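Local coordinates for putative molybdenum carrier protein (Syntrophus aciditrophicus SB, PDB 3IMK) that is of unproven function but may carry molybdenum and belongs to the circularly permuted YpsA branch of the SLOG superfamily, at residues T9-G14 and H30-G35; G15-D20 and L43-R48; D75-I80 and V131-G136; I79-I84 and C103-L108. One frame throughout, in Å; residues are numbered along the deposited sequence.

How the contacts relate
From the N terminus, contact 1 closes the beta-alpha-beta unit of strand 10-12, helix 19-29 and strand 34-38. Contact 2 crosses it, since its first segment, 15-20, lies within that unit and its second, 43-48, beyond it; the two meet where Ser13 OG reaches Asp20 O. Contacts 3 and 4, later, share Ile79 and Ile80: from strand 76-81, contact 4 closes a short beta-alpha-beta loop to strand 103-107, and contact 3 a longer excursion, through strand 103-107 and helix 113-126, to strand 131-135. That last strand also pairs with strand 10-12, so contacts 1, 3 and 4 follow one another across a single parallel sheet, while contact 2 ties its helix-start loop to the 43-48 loop.

Contact 1 of 4, residues T9-G14 and H30-G35; sequences TKIISG and HHIPYG
Ile11 and Gly35 bury the most surface here, and between them their backbones take part in all three hydrogen bonds that join the segments. Ile11 N gives its hydrogen to Pro33 O (3.0 Å), and Ile11 O receives Gly35 N at 3.1 Å; one residue thus binds two partners on either side of Tyr34, the pattern of parallel pairing. Gly35 O continues the series by accepting from Ser13 N at 3.2 Å.

Branched at CB, Ile11 suits an extended chain. Its CG1 is anti to the carbonyl carbon (chi1 -71°), and the chain reaches out until its CD1 comes 4.1 Å from CD1 of Ile32, the two side chains passing aslant, methyl against methyl. Tyr34 leaves the same face of the sheet as Ile11. Helix 19-29 covers this face, with Ala23 against Ile11 and Ala27 and Ile28 against Tyr34, whose OH bonds to Gln54 N. Parallel pairing of consecutive strands, 10-12 and 34-38, joined by that helix makes a beta-alpha-beta crossover of the Rossmann-like SLOG domain.

On the other face from Ile11 and Tyr34, Gly35 has no side chain to obstruct Lys10, whose extended chain runs over the neighbouring peptide with CE 3.7 Å from Tyr34 C. Lys10 NZ goes on to a bound tetraethylene glycol, probably from the crystallisation liquor. Pro33, having no N-H to offer, stands where the pairing begins, and its ring closes on a carbonyl: CG lies 3.3 Å from Thr9 O.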
loop_
_atom_site.group_PDB
_atom_site.type_symbol
_atom_site.label_atom_id
_atom_site.label_comp_id
_atom_site.label_asym_id
_atom_site.label_seq_id
_atom_site.Cartn_x
_atom_site.Cartn_y
_atom_site.Cartn_z
ATOM N N THR A 9 -8.364 7.947 -6.831
ATOM C CA THR A 9 -7.730 8.997 -7.600
ATOM C C THR A 9 -6.231 8.959 -7.509
ATOM O O THR A 9 -5.537 9.582 -8.303
ATOM C CB THR A 9 -8.227 10.370 -7.134
ATOM O OG1 THR A 9 -7.853 10.500 -5.740
ATOM C CG2 THR A 9 -9.760 10.500 -7.342
ATOM N N LYS A 10 -5.694 8.258 -6.511
ATOM C CA LYS A 10 -4.228 8.161 -6.343
ATOM C C LYS A 10 -3.882 6.967 -5.449
ATOM O O LYS A 10 -4.562 6.744 -4.428
ATOM C CB LYS A 10 -3.649 9.437 -5.727
ATOM C CG LYS A 10 -2.110 9.567 -5.765
ATOM C CD LYS A 10 -1.629 10.886 -5.150
ATOM C CE LYS A 10 -0.102 11.102 -5.290
ATOM N NZ LYS A 10 0.488 12.493 -4.981
ATOM N N ILE A 11 -2.841 6.226 -5.841
ATOM C CA ILE A 11 -2.234 5.168 -5.035
ATOM C C ILE A 11 -0.891 5.653 -4.591
ATOM O O ILE A 11 -0.122 6.159 -5.412
ATOM C CB ILE A 11 -2.121 3.850 -5.807
ATOM C CG1 ILE A 11 -3.529 3.241 -5.980
ATOM C CG2 ILE A 11 -1.178 2.846 -5.070
ATOM C CD1 ILE A 11 -3.611 2.070 -7.000
ATOM N N ILE A 12 -0.584 5.522 -3.298
ATOM C CA ILE A 12 0.751 5.812 -2.836
ATOM C C ILE A 12 1.383 4.636 -2.091
ATOM O O ILE A 12 0.677 3.782 -1.572
ATOM C CB ILE A 12 0.818 7.101 -1.967
ATOM C CG1 ILE A 12 0.206 6.942 -0.573
ATOM C CG2 ILE A 12 0.147 8.297 -2.691
ATOM C CD1 ILE A 12 0.522 8.159 0.378
ATOM N N SER A 13 2.714 4.651 -1.998
ATOM C CA SER A 13 3.405 3.708 -1.135
ATOM C C SER A 13 4.802 4.237 -0.831
ATOM O O SER A 13 5.214 5.258 -1.339
ATOM C CB SER A 13 3.517 2.348 -1.799
ATOM O OG SER A 13 4.594 2.317 -2.755
ATOM N N GLY A 14 5.507 3.488 -0.004
ATOM C CA GLY A 14 6.839 3.863 0.455
ATOM C C GLY A 14 7.959 3.353 -0.418
ATOM O O GLY A 14 9.107 3.483 -0.046
ATOM N N HIS A 30 -2.385 0.657 -14.836
ATOM C CA HIS A 30 -3.785 1.104 -15.001
ATOM C C HIS A 30 -3.986 2.621 -15.113
ATOM O O HIS A 30 -5.113 3.126 -15.112
ATOM C CB HIS A 30 -4.652 0.496 -13.918
ATOM C CG HIS A 30 -4.720 -0.991 -14.051
ATOM N ND1 HIS A 30 -5.679 -1.602 -14.838
ATOM C CD2 HIS A 30 -3.898 -1.976 -13.613
ATOM C CE1 HIS A 30 -5.478 -2.914 -14.811
ATOM N NE2 HIS A 30 -4.410 -3.168 -14.072
ATOM N N HIS A 31 -2.874 3.329 -15.291
ATOM C CA HIS A 31 -2.855 4.785 -15.414
ATOM C C HIS A 31 -3.640 5.461 -14.282
ATOM O O HIS A 31 -4.348 6.469 -14.512
ATOM C CB HIS A 31 -3.364 5.265 -16.787
ATOM C CG HIS A 31 -2.917 6.664 -17.108
ATOM N ND1 HIS A 31 -1.601 6.971 -17.387
ATOM C CD2 HIS A 31 -3.611 7.826 -17.259
ATOM C CE1 HIS A 31 -1.496 8.264 -17.651
ATOM N NE2 HIS A 31 -2.697 8.808 -17.578
ATOM N N ILE A 32 -3.447 4.957 -13.079
ATOM C CA ILE A 32 -3.939 5.621 -11.874
ATOM C C ILE A 32 -2.804 6.506 -11.358
ATOM O O ILE A 32 -1.664 6.017 -11.261
ATOM C CB ILE A 32 -4.343 4.585 -10.798
ATOM C CG1 ILE A 32 -5.458 3.683 -11.346
ATOM C CG2 ILE A 32 -4.757 5.284 -9.490
ATOM C CD1 ILE A 32 -5.785 2.497 -10.432
ATOM N N PRO A 33 -3.057 7.802 -11.071
ATOM C CA PRO A 33 -2.009 8.644 -10.491
ATOM C C PRO A 33 -1.398 7.988 -9.266
ATOM O O PRO A 33 -2.085 7.288 -8.523
ATOM C CB PRO A 33 -2.767 9.921 -10.116
ATOM C CG PRO A 33 -3.899 9.947 -11.141
ATOM C CD PRO A 33 -4.343 8.545 -11.211
ATOM N N TYR A 34 -0.111 8.237 -9.051
ATOM C CA TYR A 34 0.562 7.647 -7.915
ATOM C C TYR A 34 1.592 8.604 -7.349
ATOM O O TYR A 34 1.939 9.644 -7.948
ATOM C CB TYR A 34 1.205 6.299 -8.292
ATOM C CG TYR A 34 2.412 6.460 -9.127
ATOM C CD1 TYR A 34 3.674 6.632 -8.554
ATOM C CD2 TYR A 34 2.337 6.489 -10.509
ATOM C CE1 TYR A 34 4.806 6.823 -9.363
ATOM C CE2 TYR A 34 3.434 6.680 -11.303
ATOM C CZ TYR A 34 4.679 6.875 -10.725
ATOM O OH TYR A 34 5.821 7.092 -11.512
ATOM N N GLY A 35 2.077 8.248 -6.148
ATOM C CA GLY A 35 3.138 8.961 -5.495
ATOM C C GLY A 35 3.583 8.196 -4.267
ATOM O O GLY A 35 3.351 6.998 -4.143
#

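Contact 2 of 4, residues G15-D20 and L43-R48; sequences GQTGAD and LAEGGR
Glu45 and the pair Gln16-Thr17 join two loops of the Rossmann-like domain: the turn between strand 10-12 and helix 19-29, and the type II beta turn from Ala44 to Gly47. Glycines suit the tight bends. Gly46 has the positive phi of the third position of its turn, and Gly18, likewise at positive phi, is the helix N-cap, with its N-H bound to the sulfonate of a MES molecule, probably from the crystallisation liquor. Van der Waals contact is slight: the small methyl of Ala44 fits beside the Gln16 amide, its CB 3.6 Å from OE1 of that residue.

Charge adds a second layer. The carboxylate of Glu45 forms a salt bridge with Arg138 through OE2, while OE1 also takes Gly140 N, so the glutamate also links this turn to Arg138 and Gly140.

Hydrogen bonds do most of the work. Gln16 OE1 accepts twice in its carbonyl plane, from Glu45 N across the contact (2.9 Å) and from its neighbour Thr17 N at 3.0 Å. A bend at chi2 (56°) turns the amide back to serve both, and two N-H groups hold its rotation. Gln16 N, for its part, gives its hydrogen to the anti lone pair of Asp20 OD2 at 3.0 Å, which steadies the loop from the helix side. Thr17 OG1, which also receives Ala139 N, donates to Glu45 OE1 at 2.7 Å, on the anti side and 27° out of the carboxylate plane.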
loop_
_atom_site.group_PDB
_atom_site.type_symbol
_atom_site.label_atom_id
_atom_site.label_comp_id
_atom_site.label_asym_id
_atom_site.label_seq_id
_atom_site.Cartn_x
_atom_site.Cartn_y
_atom_site.Cartn_z
ATOM N N GLY A 15 7.636 2.798 -1.583
ATOM C CA GLY A 15 8.667 2.445 -2.582
ATOM C C GLY A 15 9.421 1.156 -2.276
ATOM O O GLY A 15 10.283 0.796 -3.089
ATOM N N GLN A 16 9.180 0.491 -1.161
ATOM C CA GLN A 16 9.942 -0.728 -0.805
ATOM C C GLN A 16 9.660 -1.804 -1.862
ATOM O O GLN A 16 8.634 -1.787 -2.528
ATOM C CB GLN A 16 9.516 -1.212 0.592
ATOM C CG GLN A 16 10.238 -2.380 1.222
ATOM C CD GLN A 16 11.750 -2.140 1.317
ATOM O OE1 GLN A 16 12.444 -2.191 0.300
ATOM N NE2 GLN A 16 12.265 -1.843 2.531
ATOM N N THR A 17 10.524 -2.819 -1.929
ATOM C CA THR A 17 10.170 -4.003 -2.704
ATOM C C THR A 17 8.955 -4.668 -2.043
ATOM O O THR A 17 8.548 -4.369 -0.919
ATOM C CB THR A 17 11.330 -5.033 -2.677
ATOM O OG1 THR A 17 11.521 -5.401 -1.321
ATOM C CG2 THR A 17 12.632 -4.411 -3.250
ATOM N N GLY A 18 8.337 -5.601 -2.770
ATOM C CA GLY A 18 7.186 -6.293 -2.238
ATOM C C GLY A 18 5.866 -5.592 -2.453
ATOM O O GLY A 18 5.595 -5.127 -3.533
ATOM N N ALA A 19 5.081 -5.440 -1.396
ATOM C CA ALA A 19 3.778 -4.804 -1.515
ATOM C C ALA A 19 3.854 -3.368 -2.052
ATOM O O ALA A 19 3.071 -2.988 -2.935
ATOM C CB ALA A 19 3.046 -4.793 -0.125
ATOM N N ASP A 20 4.771 -2.557 -1.506
ATOM C CA ASP A 20 4.840 -1.145 -1.938
ATOM C C ASP A 20 5.059 -1.065 -3.469
ATOM O O ASP A 20 4.511 -0.171 -4.160
ATOM C CB ASP A 20 6.016 -0.415 -1.287
ATOM C CG ASP A 20 5.830 0.004 0.153
ATOM O OD1 ASP A 20 4.785 -0.234 0.767
ATOM O OD2 ASP A 20 6.824 0.613 0.644
ATOM N N LEU A 43 16.110 5.124 -0.546
ATOM C CA LEU A 43 16.604 3.831 -0.100
ATOM C C LEU A 43 15.523 2.760 -0.070
ATOM O O LEU A 43 14.362 3.034 0.314
ATOM C CB LEU A 43 17.280 3.916 1.264
ATOM C CG LEU A 43 18.364 4.967 1.364
ATOM C CD1 LEU A 43 18.976 4.969 2.818
ATOM C CD2 LEU A 43 19.479 4.784 0.333
ATOM N N ALA A 44 15.927 1.528 -0.414
ATOM C CA ALA A 44 15.040 0.375 -0.397
ATOM C C ALA A 44 15.903 -0.883 -0.405
ATOM O O ALA A 44 17.091 -0.854 -0.754
ATOM C CB ALA A 44 14.093 0.400 -1.605
ATOM N N GLU A 45 15.302 -1.993 -0.033
ATOM C CA GLU A 45 15.915 -3.291 -0.283
ATOM C C GLU A 45 16.138 -3.442 -1.786
ATOM O O GLU A 45 15.251 -3.073 -2.576
ATOM C CB GLU A 45 14.980 -4.387 0.190
ATOM C CG GLU A 45 15.485 -5.770 -0.096
ATOM C CD GLU A 45 14.506 -6.832 0.362
ATOM O OE1 GLU A 45 13.451 -6.975 -0.269
ATOM O OE2 GLU A 45 14.833 -7.533 1.338
ATOM N N GLY A 46 17.319 -3.919 -2.181
ATOM C CA GLY A 46 17.607 -4.048 -3.629
ATOM C C GLY A 46 18.074 -2.787 -4.332
ATOM O O GLY A 46 18.305 -2.812 -5.557
ATOM N N GLY A 47 18.317 -1.705 -3.609
ATOM C CA GLY A 47 18.918 -0.497 -4.116
ATOM C C GLY A 47 17.959 0.652 -4.336
ATOM O O GLY A 47 16.754 0.532 -4.123
ATOM N N ARG A 48 18.527 1.778 -4.715
ATOM C CA ARG A 48 17.842 3.044 -4.966
ATOM C C ARG A 48 16.543 2.775 -5.774
ATOM O O ARG A 48 16.579 2.120 -6.808
ATOM C CB ARG A 48 18.796 3.961 -5.747
ATOM C CG ARG A 48 18.316 5.382 -5.938
ATOM C CD ARG A 48 19.334 6.205 -6.705
ATOM N NE ARG A 48 18.826 7.527 -7.054
ATOM C CZ ARG A 48 18.873 8.588 -6.260
ATOM N NH1 ARG A 48 19.416 8.502 -5.051
ATOM N NH2 ARG A 48 18.391 9.760 -6.681
#

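Contact 3 of 4, residues D75-I80 and V131-G136; sequences DGTLII and VLNIAG
Thr77 and Asn133 stand side by side in the buried middle of two parallel strands, pointing the same way, and Asn133 ND2 gives a hydrogen to Thr77 OG1 at 3.1 Å, with the hydroxyl close to the amide plane. Thr77 OG1 lies anti to the carbonyl carbon (chi1 -64°), which turns it to the amide. Onward from this pair the backbones are joined by Leu78 N to Asn133 O at 2.8 Å, and then by Ala135 N to Leu78 O and Ile80 N to Ala135 O.

The two faces differ in character. With Thr77 and Asn133 go Ile79 and the small Ala135, under helices 63-72 and 87-98. On the other face the side chains are aliphatic: Leu132 CD1 lies 4.0 Å from Leu78 CB, and Ile80 CD1 packs 3.8 Å from Ile134 CG2. Helix 145-157 closes over Ile80 and Ile134, in the central sheet of a Rossmann-like domain.

In contrast to this buried middle, the end at Asp75 and Val131 is partly exposed. There Asp75 N reaches Val131 O at 2.8 Å, and Val131 N returns to Asp75 OD2 at 3.0 Å, from above the carboxylate plane. The same oxygen takes Gln130 N. A side-chain carboxylate thus replaces a strand carbonyl where regular pairing runs out, and the ND2 of the buried Asn133 amide finds a polar partner on the neighbouring strand.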
loop_
_atom_site.group_PDB
_atom_site.type_symbol
_atom_site.label_atom_id
_atom_site.label_comp_id
_atom_site.label_asym_id
_atom_site.label_seq_id
_atom_site.Cartn_x
_atom_site.Cartn_y
_atom_site.Cartn_z
ATOM N N ASP A 75 -5.897 9.008 2.487
ATOM C CA ASP A 75 -7.205 8.889 3.102
ATOM C C ASP A 75 -7.370 7.607 3.933
ATOM O O ASP A 75 -8.190 7.590 4.867
ATOM C CB ASP A 75 -8.277 8.894 2.042
ATOM C CG ASP A 75 -8.401 10.207 1.323
ATOM O OD1 ASP A 75 -8.098 11.290 1.906
ATOM O OD2 ASP A 75 -8.804 10.181 0.127
ATOM N N GLY A 76 -6.605 6.578 3.620
ATOM C CA GLY A 76 -6.641 5.325 4.322
ATOM C C GLY A 76 -5.476 4.489 3.892
ATOM O O GLY A 76 -4.880 4.736 2.862
ATOM N N THR A 77 -5.205 3.416 4.641
ATOM C CA THR A 77 -4.098 2.494 4.406
ATOM C C THR A 77 -4.588 1.044 4.339
ATOM O O THR A 77 -5.251 0.537 5.260
ATOM C CB THR A 77 -3.018 2.657 5.514
ATOM O OG1 THR A 77 -2.430 3.970 5.460
ATOM C CG2 THR A 77 -1.902 1.643 5.356
ATOM N N LEU A 78 -4.243 0.414 3.226
ATOM C CA LEU A 78 -4.497 -0.991 2.980
ATOM C C LEU A 78 -3.169 -1.711 3.241
ATOM O O LEU A 78 -2.173 -1.353 2.606
ATOM C CB LEU A 78 -4.931 -1.217 1.535
ATOM C CG LEU A 78 -5.004 -2.665 1.030
ATOM C CD1 LEU A 78 -6.037 -3.487 1.843
ATOM C CD2 LEU A 78 -5.393 -2.673 -0.449
ATOM N N ILE A 79 -3.142 -2.708 4.138
ATOM C CA ILE A 79 -1.925 -3.473 4.469
ATOM C C ILE A 79 -2.166 -4.915 3.984
ATOM O O ILE A 79 -3.146 -5.527 4.362
ATOM C CB ILE A 79 -1.570 -3.475 5.982
ATOM C CG1 ILE A 79 -1.596 -2.032 6.535
ATOM C CG2 ILE A 79 -0.191 -4.113 6.152
ATOM C CD1 ILE A 79 -1.385 -1.898 8.046
ATOM N N ILE A 80 -1.288 -5.426 3.139
ATOM C CA ILE A 80 -1.418 -6.758 2.569
ATOM C C ILE A 80 -0.255 -7.632 3.074
ATOM O O ILE A 80 0.894 -7.242 2.948
ATOM C CB ILE A 80 -1.411 -6.677 1.025
ATOM C CG1 ILE A 80 -2.432 -5.654 0.521
ATOM C CG2 ILE A 80 -1.671 -8.089 0.446
ATOM C CD1 ILE A 80 -2.250 -5.232 -0.963
ATOM N N VAL A 131 -7.402 8.652 -2.002
ATOM C CA VAL A 131 -5.955 8.539 -1.981
ATOM C C VAL A 131 -5.638 7.375 -1.052
ATOM O O VAL A 131 -5.892 7.460 0.187
ATOM C CB VAL A 131 -5.277 9.816 -1.501
ATOM C CG1 VAL A 131 -3.753 9.622 -1.468
ATOM C CG2 VAL A 131 -5.658 11.047 -2.411
ATOM N N LEU A 132 -5.216 6.267 -1.661
ATOM C CA LEU A 132 -5.016 5.021 -0.967
ATOM C C LEU A 132 -3.560 4.681 -0.794
ATOM O O LEU A 132 -2.853 4.511 -1.794
ATOM C CB LEU A 132 -5.704 3.906 -1.745
ATOM C CG LEU A 132 -5.558 2.478 -1.207
ATOM C CD1 LEU A 132 -6.171 2.335 0.183
ATOM C CD2 LEU A 132 -6.236 1.475 -2.185
ATOM N N ASN A 133 -3.091 4.593 0.457
ATOM C CA ASN A 133 -1.741 4.107 0.791
ATOM C C ASN A 133 -1.785 2.592 0.873
ATOM O O ASN A 133 -2.692 2.043 1.483
ATOM C CB ASN A 133 -1.334 4.683 2.126
ATOM C CG ASN A 133 0.047 4.225 2.609
ATOM O OD1 ASN A 133 0.981 4.134 1.805
ATOM N ND2 ASN A 133 0.199 4.024 3.912
ATOM N N ILE A 134 -0.845 1.932 0.196
ATOM C CA ILE A 134 -0.780 0.473 0.180
ATOM C C ILE A 134 0.577 0.112 0.752
ATOM O O ILE A 134 1.631 0.597 0.319
ATOM C CB ILE A 134 -0.983 -0.109 -1.222
ATOM C CG1 ILE A 134 -2.328 0.376 -1.752
ATOM C CG2 ILE A 134 -0.880 -1.664 -1.157
ATOM C CD1 ILE A 134 -2.668 -0.099 -3.194
ATOM N N ALA A 135 0.569 -0.792 1.728
ATOM C CA ALA A 135 1.743 -1.207 2.482
ATOM C C ALA A 135 1.781 -2.703 2.656
ATOM O O ALA A 135 0.791 -3.407 2.551
ATOM C CB ALA A 135 1.713 -0.507 3.880
ATOM N N GLY A 136 2.954 -3.201 3.023
ATOM C CA GLY A 136 3.127 -4.607 3.337
ATOM C C GLY A 136 4.600 -4.990 3.320
ATOM O O GLY A 136 5.492 -4.133 3.144
#

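Contact 4 of 4, residues I79-I84 and C103-L108; sequences IISHGI and CLHIDL
His105 meets Ser81 edge-on: NE2 donates to Ser81 OG at 2.7 Å, the hydroxyl lying in the ring plane. CG of His105 is anti to the backbone N (chi1 171°), which sends the ring across toward strand 76-81. Ser81 OG, set between its own N and carbonyl carbon (chi1 72°), passes its hydrogen to Gly83 O at 2.6 Å, and Gly83 O itself lies at the edge of the histidine ring.

Asp107 extends from the same face to the turn after strand 76-81. Its OD1 takes Gly83 N at 2.7 Å, from above the carboxylate plane, and also Asp109 N. Gly83, at positive phi, suits this bend.

Away from these polar groups the contacts are mainly van der Waals. Ile79 CD1 touches Cys103 SG at 3.6 Å, while Leu108 crosses Ile80 aslant, its CD1 3.8 Å from Ile80 CG2. Leu108 CB also meets His82 CD2 obliquely, and the ND1 of that ring bonds to Asp142.

Four backbone hydrogen bonds, from Ile79 N to Leu104 O through Leu108 N to Ser81 O, pair the strands in parallel. The strands belong to the beta-alpha-beta unit with helix 87-98. At their C-terminal ends, Ser81 OG both accepts and donates, which fixes its rotation and ties the histidine to the turn.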
loop_
_atom_site.group_PDB
_atom_site.type_symbol
_atom_site.label_atom_id
_atom_site.label_comp_id
_atom_site.label_asym_id
_atom_site.label_seq_id
_atom_site.Cartn_x
_atom_site.Cartn_y
_atom_site.Cartn_z
ATOM N N ILE A 79 -3.142 -2.708 4.138
ATOM C CA ILE A 79 -1.925 -3.473 4.469
ATOM C C ILE A 79 -2.166 -4.915 3.984
ATOM O O ILE A 79 -3.146 -5.527 4.362
ATOM C CB ILE A 79 -1.570 -3.475 5.982
ATOM C CG1 ILE A 79 -1.596 -2.032 6.535
ATOM C CG2 ILE A 79 -0.191 -4.113 6.152
ATOM C CD1 ILE A 79 -1.385 -1.898 8.046
ATOM N N ILE A 80 -1.288 -5.426 3.139
ATOM C CA ILE A 80 -1.418 -6.758 2.569
ATOM C C ILE A 80 -0.255 -7.632 3.074
ATOM O O ILE A 80 0.894 -7.242 2.948
ATOM C CB ILE A 80 -1.411 -6.677 1.025
ATOM C CG1 ILE A 80 -2.432 -5.654 0.521
ATOM C CG2 ILE A 80 -1.671 -8.089 0.446
ATOM C CD1 ILE A 80 -2.250 -5.232 -0.963
ATOM N N SER A 81 -0.555 -8.841 3.568
ATOM C CA SER A 81 0.449 -9.769 4.048
ATOM C C SER A 81 0.001 -11.201 3.851
ATOM O O SER A 81 -1.155 -11.471 3.497
ATOM C CB SER A 81 0.695 -9.570 5.543
ATOM O OG SER A 81 -0.378 -10.040 6.315
ATOM N N HIS A 82 0.938 -12.093 4.130
ATOM C CA HIS A 82 0.658 -13.497 4.441
ATOM C C HIS A 82 1.026 -13.728 5.874
ATOM O O HIS A 82 2.215 -13.706 6.215
ATOM C CB HIS A 82 1.416 -14.461 3.518
ATOM C CG HIS A 82 1.044 -14.347 2.072
ATOM N ND1 HIS A 82 1.887 -13.776 1.141
ATOM C CD2 HIS A 82 -0.068 -14.730 1.394
ATOM C CE1 HIS A 82 1.314 -13.834 -0.051
ATOM N NE2 HIS A 82 0.116 -14.389 0.075
ATOM N N GLY A 83 0.020 -13.834 6.733
ATOM C CA GLY A 83 0.236 -14.017 8.158
ATOM C C GLY A 83 0.117 -12.719 8.963
ATOM O O GLY A 83 -0.099 -11.620 8.421
ATOM N N ILE A 84 0.293 -12.848 10.272
ATOM C CA ILE A 84 0.195 -11.713 11.182
ATOM C C ILE A 84 1.252 -10.684 10.856
ATOM O O ILE A 84 2.375 -11.005 10.438
ATOM C CB ILE A 84 0.293 -12.161 12.652
ATOM C CG1 ILE A 84 1.629 -12.858 12.908
ATOM C CG2 ILE A 84 -0.948 -13.021 12.969
ATOM C CD1 ILE A 84 2.636 -12.006 13.655
ATOM N N CYS A 103 -7.976 1.896 8.181
ATOM C CA CYS A 103 -6.946 0.901 7.956
ATOM C C CYS A 103 -7.606 -0.485 7.805
ATOM O O CYS A 103 -8.455 -0.853 8.607
ATOM C CB CYS A 103 -5.925 0.960 9.086
ATOM S SG CYS A 103 -4.498 -0.178 8.850
ATOM N N LEU A 104 -7.255 -1.190 6.741
ATOM C CA LEU A 104 -7.692 -2.533 6.504
ATOM C C LEU A 104 -6.494 -3.391 6.287
ATOM O O LEU A 104 -5.717 -3.140 5.374
ATOM C CB LEU A 104 -8.626 -2.564 5.278
ATOM C CG LEU A 104 -9.128 -3.940 4.820
ATOM C CD1 LEU A 104 -9.894 -4.667 5.927
ATOM C CD2 LEU A 104 -9.991 -3.830 3.550
ATOM N N HIS A 105 -6.350 -4.446 7.067
ATOM C CA HIS A 105 -5.327 -5.445 6.880
ATOM C C HIS A 105 -5.967 -6.689 6.242
ATOM O O HIS A 105 -6.845 -7.288 6.847
ATOM C CB HIS A 105 -4.710 -5.870 8.241
ATOM C CG HIS A 105 -3.794 -7.060 8.134
ATOM N ND1 HIS A 105 -3.594 -7.964 9.158
ATOM C CD2 HIS A 105 -2.999 -7.465 7.104
ATOM C CE1 HIS A 105 -2.744 -8.900 8.748
ATOM N NE2 HIS A 105 -2.351 -8.608 7.521
ATOM N N ILE A 106 -5.489 -7.023 5.045
ATOM C CA ILE A 106 -5.825 -8.255 4.337
ATOM C C ILE A 106 -4.691 -9.249 4.562
ATOM O O ILE A 106 -3.570 -9.035 4.109
ATOM C CB ILE A 106 -6.049 -8.004 2.846
ATOM C CG1 ILE A 106 -7.265 -7.113 2.634
ATOM C CG2 ILE A 106 -6.189 -9.321 2.055
ATOM C CD1 ILE A 106 -8.637 -7.671 3.185
ATOM N N ASP A 107 -5.008 -10.375 5.204
ATOM C CA ASP A 107 -4.090 -11.481 5.424
ATOM C C ASP A 107 -4.476 -12.564 4.385
ATOM O O ASP A 107 -5.472 -13.258 4.531
ATOM C CB ASP A 107 -4.195 -11.995 6.862
ATOM C CG ASP A 107 -3.269 -13.153 7.144
ATOM O OD1 ASP A 107 -2.676 -13.743 6.202
ATOM O OD2 ASP A 107 -3.073 -13.482 8.333
ATOM N N LEU A 108 -3.665 -12.671 3.338
ATOM C CA LEU A 108 -3.938 -13.567 2.226
ATOM C C LEU A 108 -3.624 -15.010 2.553
ATOM O O LEU A 108 -3.801 -15.859 1.680
ATOM C CB LEU A 108 -3.216 -13.080 0.959
ATOM C CG LEU A 108 -3.778 -11.817 0.344
ATOM C CD1 LEU A 108 -2.936 -11.380 -0.855
ATOM C CD2 LEU A 108 -5.237 -11.929 -0.059
#